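Local coordinates for protein acetyl-CoA acetyltransferase (Bacillus anthracis, PDB 3SS6) that probably catalyses the reversible condensation of two acetyl-CoA molecules into acetoacetyl-CoA and free CoA, as a member of the thiolase family, at residues H5-T10 with M103-G108; Y170-E175 with Y325-K330; R14-T19 with V213-D218. All coordinates share one frame; numbering follows the deposited sequence.

Overall arrangement
The N-terminal strand 7-19 serves two of the three contacts. Residues 5-10, the start of this strand and the loop before it, meet the end of helix 93-107 in contact 1, closing a loop of 92 residues. Farther along, 14-19 meets 213-218 in contact 3, where a small two-stranded sheet leads into a loop; this contact closes 193 residues and crosses contact 1. Contact 2 opens after contact 1 has closed. Closing 149 residues, it joins the turn 170-175 to helix 322-332, and so the N-terminal thiolase family region to the C-terminal one, and crosses contact 3. Centres lie about 37 Å apart for contacts 1 and 2, and about 30 Å for the other two pairs.

Contact 1 (H5-T10 with M103-G108); sequences HNVVIT and MQIQLG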
ATOM      1  N   HIS A   5       9.752  -0.820 -49.939  1.00 18.76           N
ATOM      2  CA  HIS A   5       8.888  -1.966 -50.197  1.00 20.24           C
ATOM      3  C   HIS A   5       7.434  -1.689 -49.870  1.00 18.41           C
ATOM      4  O   HIS A   5       7.136  -1.018 -48.886  1.00 18.16           O
ATOM      5  CB  HIS A   5       9.376  -3.163 -49.382  1.00 22.20           C
ATOM      6  CG  HIS A   5      10.740  -3.626 -49.781  1.00 31.87           C
ATOM      7  ND1 HIS A   5      10.944  -4.558 -50.777  1.00 38.22           N
ATOM      8  CD2 HIS A   5      11.967  -3.257 -49.349  1.00 35.96           C
ATOM      9  CE1 HIS A   5      12.242  -4.756 -50.928  1.00 42.14           C
ATOM     10  NE2 HIS A   5      12.886  -3.978 -50.076  1.00 41.53           N
ATOM     11  N   ASN A   6       6.524  -2.216 -50.685  1.00 18.03           N
ATOM     12  CA  ASN A   6       5.112  -2.154 -50.332  1.00 17.49           C
ATOM     13  C   ASN A   6       4.873  -3.057 -49.140  1.00 18.71           C
ATOM     14  O   ASN A   6       5.483  -4.123 -49.041  1.00 17.01           O
ATOM     15  CB  ASN A   6       4.226  -2.627 -51.486  1.00 16.15           C
ATOM     16  CG  ASN A   6       4.276  -1.703 -52.695  1.00 19.98           C
ATOM     17  OD1 ASN A   6       4.749  -0.572 -52.610  1.00 21.69           O
ATOM     18  ND2 ASN A   6       3.745  -2.182 -53.828  1.00 21.64           N
ATOM     19  N   VAL A   7       3.969  -2.646 -48.257  1.00 14.29           N
ATOM     20  CA  VAL A   7       3.648  -3.411 -47.050  1.00 14.01           C
ATOM     21  C   VAL A   7       2.285  -4.094 -47.192  1.00 16.16           C
ATOM     22  O   VAL A   7       1.278  -3.437 -47.451  1.00 17.01           O
ATOM     23  CB  VAL A   7       3.619  -2.501 -45.831  1.00 15.51           C
ATOM     24  CG1 VAL A   7       3.345  -3.326 -44.560  1.00 15.46           C
ATOM     25  CG2 VAL A   7       4.939  -1.744 -45.713  1.00 16.67           C
ATOM     26  N   VAL A   8       2.255  -5.411 -47.023  1.00 15.06           N
ATOM     27  CA  VAL A   8       1.001  -6.148 -47.079  1.00 13.06           C
ATOM     28  C   VAL A   8       0.751  -6.856 -45.758  1.00 16.27           C
ATOM     29  O   VAL A   8       1.661  -7.042 -44.949  1.00 14.66           O
ATOM     30  CB  VAL A   8       0.954  -7.160 -48.258  1.00 15.36           C
ATOM     31  CG1 VAL A   8       1.107  -6.421 -49.590  1.00 16.90           C
ATOM     32  CG2 VAL A   8       2.021  -8.222 -48.101  1.00 16.89           C
ATOM     33  N   ILE A   9      -0.502  -7.229 -45.543  1.00 15.76           N
ATOM     34  CA  ILE A   9      -0.951  -7.808 -44.289  1.00 13.18           C
ATOM     35  C   ILE A   9      -1.485  -9.190 -44.609  1.00 14.89           C
ATOM     36  O   ILE A   9      -2.401  -9.322 -45.420  1.00 15.92           O
ATOM     37  CB  ILE A   9      -2.092  -6.956 -43.691  1.00 12.64           C
ATOM     38  CG1 ILE A   9      -1.563  -5.576 -43.281  1.00 16.58           C
ATOM     39  CG2 ILE A   9      -2.719  -7.655 -42.477  1.00 14.21           C
ATOM     40  CD1 ILE A   9      -2.649  -4.519 -43.148  1.00 19.73           C
ATOM     41  N   THR A  10      -0.925 -10.219 -43.981  1.00 13.06           N
ATOM     42  CA  THR A  10      -1.316 -11.595 -44.325  1.00 16.71           C
ATOM     43  C   THR A  10      -2.223 -12.296 -43.307  1.00 16.77           C
ATOM     44  O   THR A  10      -2.780 -13.368 -43.598  1.00 17.58           O
ATOM     45  CB  THR A  10      -0.076 -12.474 -44.587  1.00 17.04           C
ATOM     46  OG1 THR A  10       0.729 -12.532 -43.406  1.00 15.57           O
ATOM     47  CG2 THR A  10       0.742 -11.905 -45.745  1.00 17.87           C
ATOM     48  N   MET A 103       6.974   0.819 -41.314  1.00 14.62           N
ATOM     49  CA  MET A 103       8.213   1.551 -41.558  1.00 14.51           C
ATOM     50  C   MET A 103       9.397   0.605 -41.681  1.00 16.70           C
ATOM     51  O   MET A 103      10.204   0.742 -42.595  1.00 15.02           O
ATOM     52  CB  MET A 103       8.491   2.585 -40.459  1.00 15.19           C
ATOM     53  CG  MET A 103       7.458   3.701 -40.403  1.00 14.14           C
ATOM     54  SD  MET A 103       8.011   5.152 -39.458  1.00 17.28           S
ATOM     55  CE  MET A 103       8.106   4.489 -37.794  1.00 25.41           C
ATOM     56  N   GLN A 104       9.512  -0.342 -40.752  1.00 14.01           N
ATOM     57  CA  GLN A 104      10.613  -1.299 -40.810  1.00 13.62           C
ATOM     58  C   GLN A 104      10.582  -2.083 -42.117  1.00 14.72           C
ATOM     59  O   GLN A 104      11.616  -2.328 -42.728  1.00 14.88           O
ATOM     60  CB  GLN A 104      10.564  -2.274 -39.632  1.00 12.26           C
ATOM     61  CG  GLN A 104      10.884  -1.625 -38.296  1.00 13.32           C
ATOM     62  CD  GLN A 104      11.160  -2.643 -37.200  1.00 19.45           C
ATOM     63  OE1 GLN A 104      10.951  -3.845 -37.382  1.00 24.60           O
ATOM     64  NE2 GLN A 104      11.623  -2.163 -36.060  1.00 21.19           N
ATOM     65  N   ILE A 105       9.390  -2.483 -42.545  1.00 14.34           N
ATOM     66  CA  ILE A 105       9.273  -3.267 -43.774  1.00 14.34           C
ATOM     67  C   ILE A 105       9.571  -2.419 -45.002  1.00 16.18           C
ATOM     68  O   ILE A 105      10.285  -2.856 -45.907  1.00 16.63           O
ATOM     69  CB  ILE A 105       7.890  -3.929 -43.874  1.00 13.10           C
ATOM     70  CG1 ILE A 105       7.738  -4.949 -42.734  1.00 14.69           C
ATOM     71  CG2 ILE A 105       7.687  -4.564 -45.268  1.00 13.71           C
ATOM     72  CD1 ILE A 105       6.298  -5.413 -42.496  1.00 16.03           C
ATOM     73  N   GLN A 106       9.041  -1.200 -45.038  1.00 15.21           N
ATOM     74  CA  GLN A 106       9.308  -0.331 -46.181  1.00 15.68           C
ATOM     75  C   GLN A 106      10.808  -0.120 -46.377  1.00 16.68           C
ATOM     76  O   GLN A 106      11.304  -0.082 -47.512  1.00 17.37           O
ATOM     77  CB  GLN A 106       8.630   1.023 -45.995  1.00 16.02           C
ATOM     78  CG  GLN A 106       7.106   0.995 -45.972  1.00 19.16           C
ATOM     79  CD  GLN A 106       6.540   2.354 -45.570  1.00 29.30           C
ATOM     80  OE1 GLN A 106       6.047   2.545 -44.444  1.00 25.53           O
ATOM     81  NE2 GLN A 106       6.644   3.319 -46.481  1.00 31.67           N
ATOM     82  N   LEU A 107      11.525   0.026 -45.269  1.00 17.48           N
ATOM     83  CA  LEU A 107      12.959   0.298 -45.302  1.00 16.61           C
ATOM     84  C   LEU A 107      13.830  -0.938 -45.494  1.00 19.63           C
ATOM     85  O   LEU A 107      15.031  -0.819 -45.748  1.00 24.34           O
ATOM     86  CB  LEU A 107      13.373   1.012 -44.013  1.00 15.45           C
ATOM     87  CG  LEU A 107      12.935   2.475 -43.952  1.00 15.65           C
ATOM     88  CD1 LEU A 107      13.189   3.023 -42.553  1.00 17.48           C
ATOM     89  CD2 LEU A 107      13.707   3.286 -44.989  1.00 20.34           C
ATOM     90  N   GLY A 108      13.236  -2.123 -45.364  1.00 16.98           N
ATOM     91  CA  GLY A 108      14.004  -3.347 -45.411  1.00 18.80           C
ATOM     92  C   GLY A 108      14.738  -3.655 -44.117  1.00 19.97           C
ATOM     93  O   GLY A 108      15.614  -4.524 -44.090  1.00 22.57           O
TER
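His-5 meets the last turn of helix 93-107 through its backbone: His-5 N donates to Gln-106 O at 3.0 Å, in the carbonyl plane and on a lone pair, with an N-H...O angle of 155°. The two residues answer each other, because Gln-106 CA approaches His-5 O at 3.5 Å in a CA-H...O contact. The His-5 side chain lies along the same helix end. CB sits 3.6 Å from Ile-105 O, and with CG turned beside the backbone N (chi1 -64°) the imidazole presents CD2, at its edge, to Gln-106 O.

Two residues on, Val-7 supplies the apolar part. Its CG2 packs against Gln-106 CG at 3.5 Å, the two side chains crossing at about a right angle, and also reaches Ile-105 CG2 at 4.0 Å. Gln-106 thus uses its aliphatic stem here, while its OE1 bonds to Tyr-280 OH on strand 275-284. Leu-260 touches both Val-7 and Ile-105, so strand 252-262, a neighbour of 7-19 in the mixed sheet, backs the pair. Beyond the helix, Leu-107 of a second subunit packs on Gln-106.

The helix ends in a Schellman motif: Gly-108, with positive phi, returns its N to Ile-105 O at 3.1 Å. This is strand-to-helix packing within the layered thiolase fold; Cys-91, present here as S-hydroxycysteine, lies just before the start of this helix, at the opposite end from the contact. The carbonyls of a helix C-terminus lack the next turn as donor; here Gly-108 N serves Ile-105 O and His-5 N serves Gln-106 O, and both bonds would be expected to ease the partial negative charge gathered there.

Contact 2 (Y170-E175 with Y325-K330); sequences YEITRE and YLAVEK
Tyr-170 lays one face of its ring on the methyl of Ala-327. The CB stands 4.0 Å from the ring centroid and 21° off the ring normal, a CH-pi contact displaced toward the CD2 rim, where CD2 and Ala-327 CB are 3.8 Å apart. The small residue leaves a shallow step on helix 322-332 that the flat ring can cover. Farther along the turn, Ile-172 is the bump that enters the helix surface. Its CD1 settles over Ala-327 N at 3.8 Å, beside Leu-326 CB, while CG2, anti to the backbone N, swings to Leu-326 CD1 at 3.7 Å. On the remaining flank the Lys-330 chain passes obliquely, its CE 4.0 Å from Ile-172 CG1.

The joint links the two halves of the thiolase chain: the turn between helices 159-170 and 174-194 in the N-terminal region rests on a helix of the C-terminal region. Thr-173 is the N-cap of helix 174-194: its OG1 caps a backbone N in the first turn while Glu-176 OE1 accepts from Thr-173 N, a pattern consistent with a capping box.

Polar groups border the apolar patch. A bend at chi4 (-60°) turns Lys-330 NZ off from Ile-172 toward Glu-176, with which it forms a salt bridge; NZ also makes a weak bond, 3.3 Å long, to a water that donates to Glu-171 O. At the other end, Tyr-170 OH bonds to Glu-331.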
ATOM      1  N   TYR A 170     -19.342  21.686 -30.457  1.00 26.39           N
ATOM      2  CA  TYR A 170     -20.076  21.250 -31.642  1.00 27.02           C
ATOM      3  C   TYR A 170     -21.601  21.217 -31.455  1.00 27.87           C
ATOM      4  O   TYR A 170     -22.330  20.776 -32.347  1.00 28.19           O
ATOM      5  CB  TYR A 170     -19.548  19.887 -32.113  1.00 25.89           C
ATOM      6  CG  TYR A 170     -18.231  19.984 -32.854  1.00 26.93           C
ATOM      7  CD1 TYR A 170     -18.205  20.056 -34.239  1.00 29.38           C
ATOM      8  CD2 TYR A 170     -17.019  20.017 -32.169  1.00 28.23           C
ATOM      9  CE1 TYR A 170     -17.010  20.156 -34.929  1.00 28.75           C
ATOM     10  CE2 TYR A 170     -15.813  20.118 -32.856  1.00 27.53           C
ATOM     11  CZ  TYR A 170     -15.824  20.188 -34.237  1.00 28.05           C
ATOM     12  OH  TYR A 170     -14.647  20.289 -34.950  1.00 29.03           O
ATOM     13  N   GLU A 171     -22.067  21.706 -30.309  1.00 27.88           N
ATOM     14  CA  GLU A 171     -23.496  21.736 -29.979  1.00 27.63           C
ATOM     15  C   GLU A 171     -24.178  20.381 -30.185  1.00 26.12           C
ATOM     16  O   GLU A 171     -25.238  20.282 -30.813  1.00 27.38           O
ATOM     17  CB  GLU A 171     -24.217  22.848 -30.748  1.00 34.09           C
ATOM     18  CG  GLU A 171     -23.666  24.233 -30.433  1.00 41.01           C
ATOM     19  CD  GLU A 171     -24.399  25.343 -31.165  1.00 49.43           C
ATOM     20  OE1 GLU A 171     -25.625  25.484 -30.967  1.00 53.37           O
ATOM     21  OE2 GLU A 171     -23.745  26.070 -31.942  1.00 51.49           O
ATOM     22  N   ILE A 172     -23.553  19.349 -29.629  1.00 21.49           N
ATOM     23  CA  ILE A 172     -24.017  17.968 -29.723  1.00 23.21           C
ATOM     24  C   ILE A 172     -25.051  17.678 -28.638  1.00 25.36           C
ATOM     25  O   ILE A 172     -24.835  17.995 -27.470  1.00 25.17           O
ATOM     26  CB  ILE A 172     -22.830  17.011 -29.559  1.00 23.92           C
ATOM     27  CG1 ILE A 172     -21.785  17.301 -30.637  1.00 24.43           C
ATOM     28  CG2 ILE A 172     -23.282  15.566 -29.635  1.00 22.13           C
ATOM     29  CD1 ILE A 172     -20.466  16.561 -30.434  1.00 21.16           C
ATOM     30  N   THR A 173     -26.181  17.091 -29.024  1.00 23.66           N
ATOM     31  CA  THR A 173     -27.252  16.842 -28.061  1.00 21.58           C
ATOM     32  C   THR A 173     -27.131  15.490 -27.363  1.00 21.67           C
ATOM     33  O   THR A 173     -26.449  14.579 -27.841  1.00 20.77           O
ATOM     34  CB  THR A 173     -28.635  16.915 -28.727  1.00 24.03           C
ATOM     35  OG1 THR A 173     -28.786  15.801 -29.611  1.00 21.98           O
ATOM     36  CG2 THR A 173     -28.785  18.215 -29.513  1.00 24.82           C
ATOM     37  N   ARG A 174     -27.798  15.371 -26.219  1.00 20.80           N
ATOM     38  CA  ARG A 174     -27.898  14.101 -25.511  1.00 18.12           C
ATOM     39  C   ARG A 174     -28.512  13.038 -26.422  1.00 19.88           C
ATOM     40  O   ARG A 174     -28.029  11.909 -26.476  1.00 18.91           O
ATOM     41  CB  ARG A 174     -28.749  14.269 -24.246  1.00 19.77           C
ATOM     42  CG  ARG A 174     -29.094  12.968 -23.527  1.00 21.29           C
ATOM     43  CD  ARG A 174     -27.854  12.247 -22.989  1.00 20.17           C
ATOM     44  NE  ARG A 174     -28.245  11.136 -22.122  1.00 21.43           N
ATOM     45  CZ  ARG A 174     -28.466  11.245 -20.813  1.00 21.55           C
ATOM     46  NH1 ARG A 174     -28.295  12.411 -20.191  1.00 23.03           N
ATOM     47  NH2 ARG A 174     -28.838  10.181 -20.113  1.00 21.07           N
ATOM     48  N   GLU A 175     -29.581  13.399 -27.133  1.00 19.99           N
ATOM     49  CA  GLU A 175     -30.216  12.460 -28.064  1.00 19.72           C
ATOM     50  C   GLU A 175     -29.238  11.940 -29.118  1.00 20.63           C
ATOM     51  O   GLU A 175     -29.181  10.735 -29.373  1.00 20.42           O
ATOM     52  CB  GLU A 175     -31.423  13.093 -28.754  1.00 20.87           C
ATOM     53  CG  GLU A 175     -31.989  12.214 -29.873  1.00 22.08           C
ATOM     54  CD  GLU A 175     -33.287  12.755 -30.439  1.00 25.24           C
ATOM     55  OE1 GLU A 175     -34.180  13.099 -29.644  1.00 26.90           O
ATOM     56  OE2 GLU A 175     -33.414  12.827 -31.677  1.00 31.41           O
ATOM     57  N   TYR A 325     -17.016  10.923 -31.173  1.00 18.58           N
ATOM     58  CA  TYR A 325     -17.265  10.439 -32.524  1.00 17.91           C
ATOM     59  C   TYR A 325     -18.111  11.455 -33.313  1.00 19.64           C
ATOM     60  O   TYR A 325     -17.819  11.780 -34.471  1.00 18.05           O
ATOM     61  CB  TYR A 325     -17.961   9.065 -32.538  1.00 18.31           C
ATOM     62  CG  TYR A 325     -18.481   8.829 -33.927  1.00 18.59           C
ATOM     63  CD1 TYR A 325     -17.615   8.464 -34.945  1.00 18.84           C
ATOM     64  CD2 TYR A 325     -19.811   9.083 -34.250  1.00 20.52           C
ATOM     65  CE1 TYR A 325     -18.056   8.321 -36.243  1.00 20.08           C
ATOM     66  CE2 TYR A 325     -20.266   8.934 -35.555  1.00 19.67           C
ATOM     67  CZ  TYR A 325     -19.376   8.558 -36.542  1.00 21.64           C
ATOM     68  OH  TYR A 325     -19.803   8.413 -37.841  1.00 23.22           O
ATOM     69  N   LEU A 326     -19.169  11.953 -32.685  1.00 17.06           N
ATOM     70  CA  LEU A 326     -20.070  12.892 -33.348  1.00 18.18           C
ATOM     71  C   LEU A 326     -19.359  14.166 -33.800  1.00 20.32           C
ATOM     72  O   LEU A 326     -19.660  14.698 -34.870  1.00 20.42           O
ATOM     73  CB  LEU A 326     -21.269  13.210 -32.454  1.00 20.96           C
ATOM     74  CG  LEU A 326     -22.303  12.078 -32.419  1.00 19.74           C
ATOM     75  CD1 LEU A 326     -23.153  12.142 -31.156  1.00 20.74           C
ATOM     76  CD2 LEU A 326     -23.192  12.139 -33.665  1.00 23.54           C
ATOM     77  N   ALA A 327     -18.406  14.645 -33.000  1.00 19.85           N
ATOM     78  CA  ALA A 327     -17.644  15.830 -33.387  1.00 18.68           C
ATOM     79  C   ALA A 327     -16.860  15.556 -34.666  1.00 19.08           C
ATOM     80  O   ALA A 327     -16.826  16.389 -35.568  1.00 23.55           O
ATOM     81  CB  ALA A 327     -16.704  16.270 -32.263  1.00 20.79           C
ATOM     82  N   VAL A 328     -16.230  14.390 -34.740  1.00 16.12           N
ATOM     83  CA  VAL A 328     -15.497  14.002 -35.947  1.00 16.30           C
ATOM     84  C   VAL A 328     -16.442  13.869 -37.137  1.00 18.92           C
ATOM     85  O   VAL A 328     -16.162  14.374 -38.221  1.00 19.52           O
ATOM     86  CB  VAL A 328     -14.739  12.677 -35.750  1.00 17.76           C
ATOM     87  CG1 VAL A 328     -14.097  12.229 -37.049  1.00 17.45           C
ATOM     88  CG2 VAL A 328     -13.669  12.842 -34.671  1.00 18.55           C
ATOM     89  N   GLU A 329     -17.566  13.193 -36.926  1.00 19.05           N
ATOM     90  CA  GLU A 329     -18.569  13.044 -37.985  1.00 21.29           C
ATOM     91  C   GLU A 329     -19.039  14.390 -38.545  1.00 23.75           C
ATOM     92  O   GLU A 329     -19.140  14.573 -39.760  1.00 24.92           O
ATOM     93  CB  GLU A 329     -19.766  12.239 -37.483  1.00 20.05           C
ATOM     94  CG  GLU A 329     -20.831  12.014 -38.553  1.00 21.57           C
ATOM     95  CD  GLU A 329     -22.011  11.225 -38.036  1.00 21.05           C
ATOM     96  OE1 GLU A 329     -21.951   9.980 -38.076  1.00 20.58           O
ATOM     97  OE2 GLU A 329     -22.995  11.861 -37.592  1.00 25.29           O
ATOM     98  N   LYS A 330     -19.335  15.333 -37.655  1.00 20.20           N
ATOM     99  CA  LYS A 330     -19.764  16.665 -38.061  1.00 20.66           C
ATOM    100  C   LYS A 330     -18.656  17.443 -38.756  1.00 22.82           C
ATOM    101  O   LYS A 330     -18.895  18.096 -39.769  1.00 25.78           O
ATOM    102  CB  LYS A 330     -20.292  17.446 -36.855  1.00 23.30           C
ATOM    103  CG  LYS A 330     -21.569  16.847 -36.266  1.00 30.09           C
ATOM    104  CD  LYS A 330     -21.957  17.516 -34.959  1.00 33.44           C
ATOM    105  CE  LYS A 330     -23.176  16.853 -34.338  1.00 34.24           C
ATOM    106  NZ  LYS A 330     -24.360  16.912 -35.232  1.00 36.42           N
TER
HETATM  107  O   HOH W   1     -25.939  18.759 -33.051  1.00 48.67           O

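Contact 3 (R14-T19 with V213-D218); sequences RSPIGT and VVFSKD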
ATOM      1  N   ARG A  14      -7.823 -11.159 -33.416  1.00 13.09           N
ATOM      2  CA  ARG A  14      -7.939 -10.480 -32.128  1.00 10.90           C
ATOM      3  C   ARG A  14      -8.562 -11.395 -31.099  1.00 13.01           C
ATOM      4  O   ARG A  14      -9.237 -12.346 -31.445  1.00 13.78           O
ATOM      5  CB  ARG A  14      -8.814  -9.235 -32.271  1.00 11.10           C
ATOM      6  CG  ARG A  14     -10.276  -9.542 -32.691  1.00 12.03           C
ATOM      7  CD  ARG A  14     -11.096  -8.242 -32.687  1.00 13.37           C
ATOM      8  NE  ARG A  14     -12.531  -8.365 -32.991  1.00 14.22           N
ATOM      9  CZ  ARG A  14     -13.480  -8.603 -32.081  1.00 12.87           C
ATOM     10  NH1 ARG A  14     -13.166  -8.826 -30.800  1.00 12.86           N
ATOM     11  NH2 ARG A  14     -14.757  -8.628 -32.454  1.00 15.17           N
ATOM     12  N   SER A  15      -8.334 -11.109 -29.822  1.00 12.23           N
ATOM     13  CA  SER A  15      -9.112 -11.784 -28.786  1.00 11.31           C
ATOM     14  C   SER A  15     -10.525 -11.217 -28.840  1.00 11.30           C
ATOM     15  O   SER A  15     -10.747 -10.152 -29.430  1.00 12.07           O
ATOM     16  CB  SER A  15      -8.503 -11.502 -27.406  1.00 12.61           C
ATOM     17  OG  SER A  15      -8.695 -10.140 -27.031  1.00 13.50           O
ATOM     18  N   PRO A  16     -11.491 -11.903 -28.208  1.00 12.67           N
ATOM     19  CA  PRO A  16     -12.731 -11.175 -27.939  1.00 13.04           C
ATOM     20  C   PRO A  16     -12.395 -10.079 -26.927  1.00 12.50           C
ATOM     21  O   PRO A  16     -11.356 -10.151 -26.257  1.00 12.16           O
ATOM     22  CB  PRO A  16     -13.650 -12.235 -27.286  1.00 13.61           C
ATOM     23  CG  PRO A  16     -12.904 -13.552 -27.372  1.00 12.57           C
ATOM     24  CD  PRO A  16     -11.437 -13.186 -27.492  1.00 13.04           C
ATOM     25  N   ILE A  17     -13.265  -9.079 -26.818  1.00 12.76           N
ATOM     26  CA  ILE A  17     -13.019  -7.972 -25.889  1.00 11.45           C
ATOM     27  C   ILE A  17     -13.784  -8.221 -24.594  1.00 13.17           C
ATOM     28  O   ILE A  17     -15.013  -8.352 -24.600  1.00 14.47           O
ATOM     29  CB  ILE A  17     -13.412  -6.621 -26.515  1.00 12.89           C
ATOM     30  CG1 ILE A  17     -12.566  -6.361 -27.770  1.00 12.14           C
ATOM     31  CG2 ILE A  17     -13.231  -5.491 -25.497  1.00 12.58           C
ATOM     32  CD1 ILE A  17     -13.090  -5.238 -28.650  1.00 15.03           C
ATOM     33  N   GLY A  18     -13.040  -8.297 -23.494  1.00 11.89           N
ATOM     34  CA  GLY A  18     -13.618  -8.492 -22.172  1.00 13.62           C
ATOM     35  C   GLY A  18     -14.078  -7.194 -21.522  1.00 14.17           C
ATOM     36  O   GLY A  18     -13.569  -6.110 -21.830  1.00 14.02           O
ATOM     37  N   THR A  19     -15.065  -7.304 -20.636  1.00 14.01           N
ATOM     38  CA  THR A  19     -15.508  -6.152 -19.851  1.00 13.35           C
ATOM     39  C   THR A  19     -14.670  -6.045 -18.585  1.00 15.54           C
ATOM     40  O   THR A  19     -14.037  -7.005 -18.164  1.00 16.14           O
ATOM     41  CB  THR A  19     -16.997  -6.250 -19.458  1.00 16.89           C
ATOM     42  OG1 THR A  19     -17.231  -7.478 -18.757  1.00 22.26           O
ATOM     43  CG2 THR A  19     -17.876  -6.192 -20.685  1.00 17.21           C
ATOM     44  N   VAL A 213     -11.636 -21.489 -18.331  1.00 16.56           N
ATOM     45  CA  VAL A 213     -12.722 -20.814 -19.032  1.00 19.69           C
ATOM     46  C   VAL A 213     -12.289 -20.528 -20.464  1.00 20.43           C
ATOM     47  O   VAL A 213     -11.207 -19.987 -20.689  1.00 19.23           O
ATOM     48  CB  VAL A 213     -13.077 -19.489 -18.310  1.00 21.13           C
ATOM     49  CG1 VAL A 213     -14.082 -18.677 -19.114  1.00 23.49           C
ATOM     50  CG2 VAL A 213     -13.605 -19.767 -16.914  1.00 22.03           C
ATOM     51  N   VAL A 214     -13.123 -20.892 -21.436  1.00 18.04           N
ATOM     52  CA  VAL A 214     -12.826 -20.560 -22.825  1.00 18.89           C
ATOM     53  C   VAL A 214     -13.670 -19.363 -23.245  1.00 19.74           C
ATOM     54  O   VAL A 214     -14.888 -19.467 -23.395  1.00 21.93           O
ATOM     55  CB  VAL A 214     -13.074 -21.740 -23.779  1.00 22.99           C
ATOM     56  CG1 VAL A 214     -12.716 -21.329 -25.200  1.00 24.52           C
ATOM     57  CG2 VAL A 214     -12.244 -22.938 -23.351  1.00 24.89           C
ATOM     58  N   PHE A 215     -12.997 -18.230 -23.422  1.00 17.47           N
ATOM     59  CA  PHE A 215     -13.632 -16.958 -23.717  1.00 15.75           C
ATOM     60  C   PHE A 215     -13.562 -16.706 -25.219  1.00 16.79           C
ATOM     61  O   PHE A 215     -12.474 -16.534 -25.769  1.00 16.93           O
ATOM     62  CB  PHE A 215     -12.868 -15.864 -22.957  1.00 14.61           C
ATOM     63  CG  PHE A 215     -13.374 -14.475 -23.198  1.00 15.60           C
ATOM     64  CD1 PHE A 215     -14.711 -14.155 -22.992  1.00 16.75           C
ATOM     65  CD2 PHE A 215     -12.496 -13.472 -23.592  1.00 13.92           C
ATOM     66  CE1 PHE A 215     -15.170 -12.861 -23.199  1.00 19.34           C
ATOM     67  CE2 PHE A 215     -12.936 -12.176 -23.785  1.00 15.07           C
ATOM     68  CZ  PHE A 215     -14.285 -11.867 -23.602  1.00 16.45           C
ATOM     69  N   SER A 216     -14.721 -16.679 -25.878  1.00 15.41           N
ATOM     70  CA  SER A 216     -14.739 -16.675 -27.334  1.00 15.99           C
ATOM     71  C   SER A 216     -15.641 -15.604 -27.949  1.00 17.88           C
ATOM     72  O   SER A 216     -15.641 -15.442 -29.171  1.00 18.55           O
ATOM     73  CB  SER A 216     -15.116 -18.065 -27.865  1.00 20.06           C
ATOM     74  OG  SER A 216     -16.432 -18.403 -27.474  1.00 22.19           O
ATOM     75  N   LYS A 217     -16.389 -14.875 -27.118  1.00 16.84           N
ATOM     76  CA  LYS A 217     -17.332 -13.874 -27.618  1.00 15.89           C
ATOM     77  C   LYS A 217     -17.199 -12.540 -26.885  1.00 17.83           C
ATOM     78  O   LYS A 217     -17.076 -12.506 -25.658  1.00 17.65           O
ATOM     79  CB  LYS A 217     -18.772 -14.371 -27.483  1.00 20.80           C
ATOM     80  CG  LYS A 217     -18.985 -15.798 -27.985  1.00 32.42           C
ATOM     81  CD  LYS A 217     -18.938 -15.890 -29.503  1.00 41.65           C
ATOM     82  CE  LYS A 217     -20.172 -15.254 -30.130  1.00 48.42           C
ATOM     83  NZ  LYS A 217     -20.285 -15.498 -31.599  1.00 50.16           N
ATOM     84  N   ASP A 218     -17.248 -11.453 -27.647  1.00 14.80           N
ATOM     85  CA  ASP A 218     -17.203 -10.101 -27.083  1.00 12.56           C
ATOM     86  C   ASP A 218     -18.289  -9.951 -26.024  1.00 16.23           C
ATOM     87  O   ASP A 218     -19.451 -10.305 -26.262  1.00 18.02           O
ATOM     88  CB  ASP A 218     -17.426  -9.078 -28.201  1.00 13.30           C
ATOM     89  CG  ASP A 218     -16.316  -9.097 -29.243  1.00 16.04           C
ATOM     90  OD1 ASP A 218     -15.126  -8.977 -28.862  1.00 14.72           O
ATOM     91  OD2 ASP A 218     -16.637  -9.222 -30.448  1.00 15.80           O
TER
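Arg-14 meets Asp-218 end-on, at the guanidinium edge, with the guanidinium and carboxylate planes only 16° apart. Arg-14 NH1 donates to Asp-218 OD1 and Arg-14 NH2 to Asp-218 OD2, each at 2.8 Å and each on a syn lone pair, in a nearly straight bidentate salt bridge. The anti lone pair of Asp-218 OD1 is used too: Ile-17 N donates to it at 2.8 Å, so the carboxylate grips the arginine with one side and the backbone of 14-19 with another. An extended chain from CG to NE carries the Arg-14 guanidinium to this point, and NH1 also bonds to Ser-15 O.

Beside this polar pair, Pro-16 slides over the ring of Phe-215. Pro-16 CB lies 4.0 Å from the centroid of the Phe-215 ring, 29° off the normal, in a CH-pi contact, and Pro-16 CG comes within 3.4 Å of Phe-215 O. The Phe-215 side chain, trans about chi1 (178°), brings CZ to Gly-18 CA at 3.7 Å, and Ile-17 O lies at the ring edge.

Strand 7-19 is thereby joined to the end of the small hairpin strand 212-215 and the loop after it. Gln-200 holds Arg-14 NE, and Phe-197 makes a cation-pi contact with the guanidinium. With three donors fixing the buried Asp-218 carboxylate, its negative charge is probably well stabilised, and its rotation is fixed by bonds from two directions.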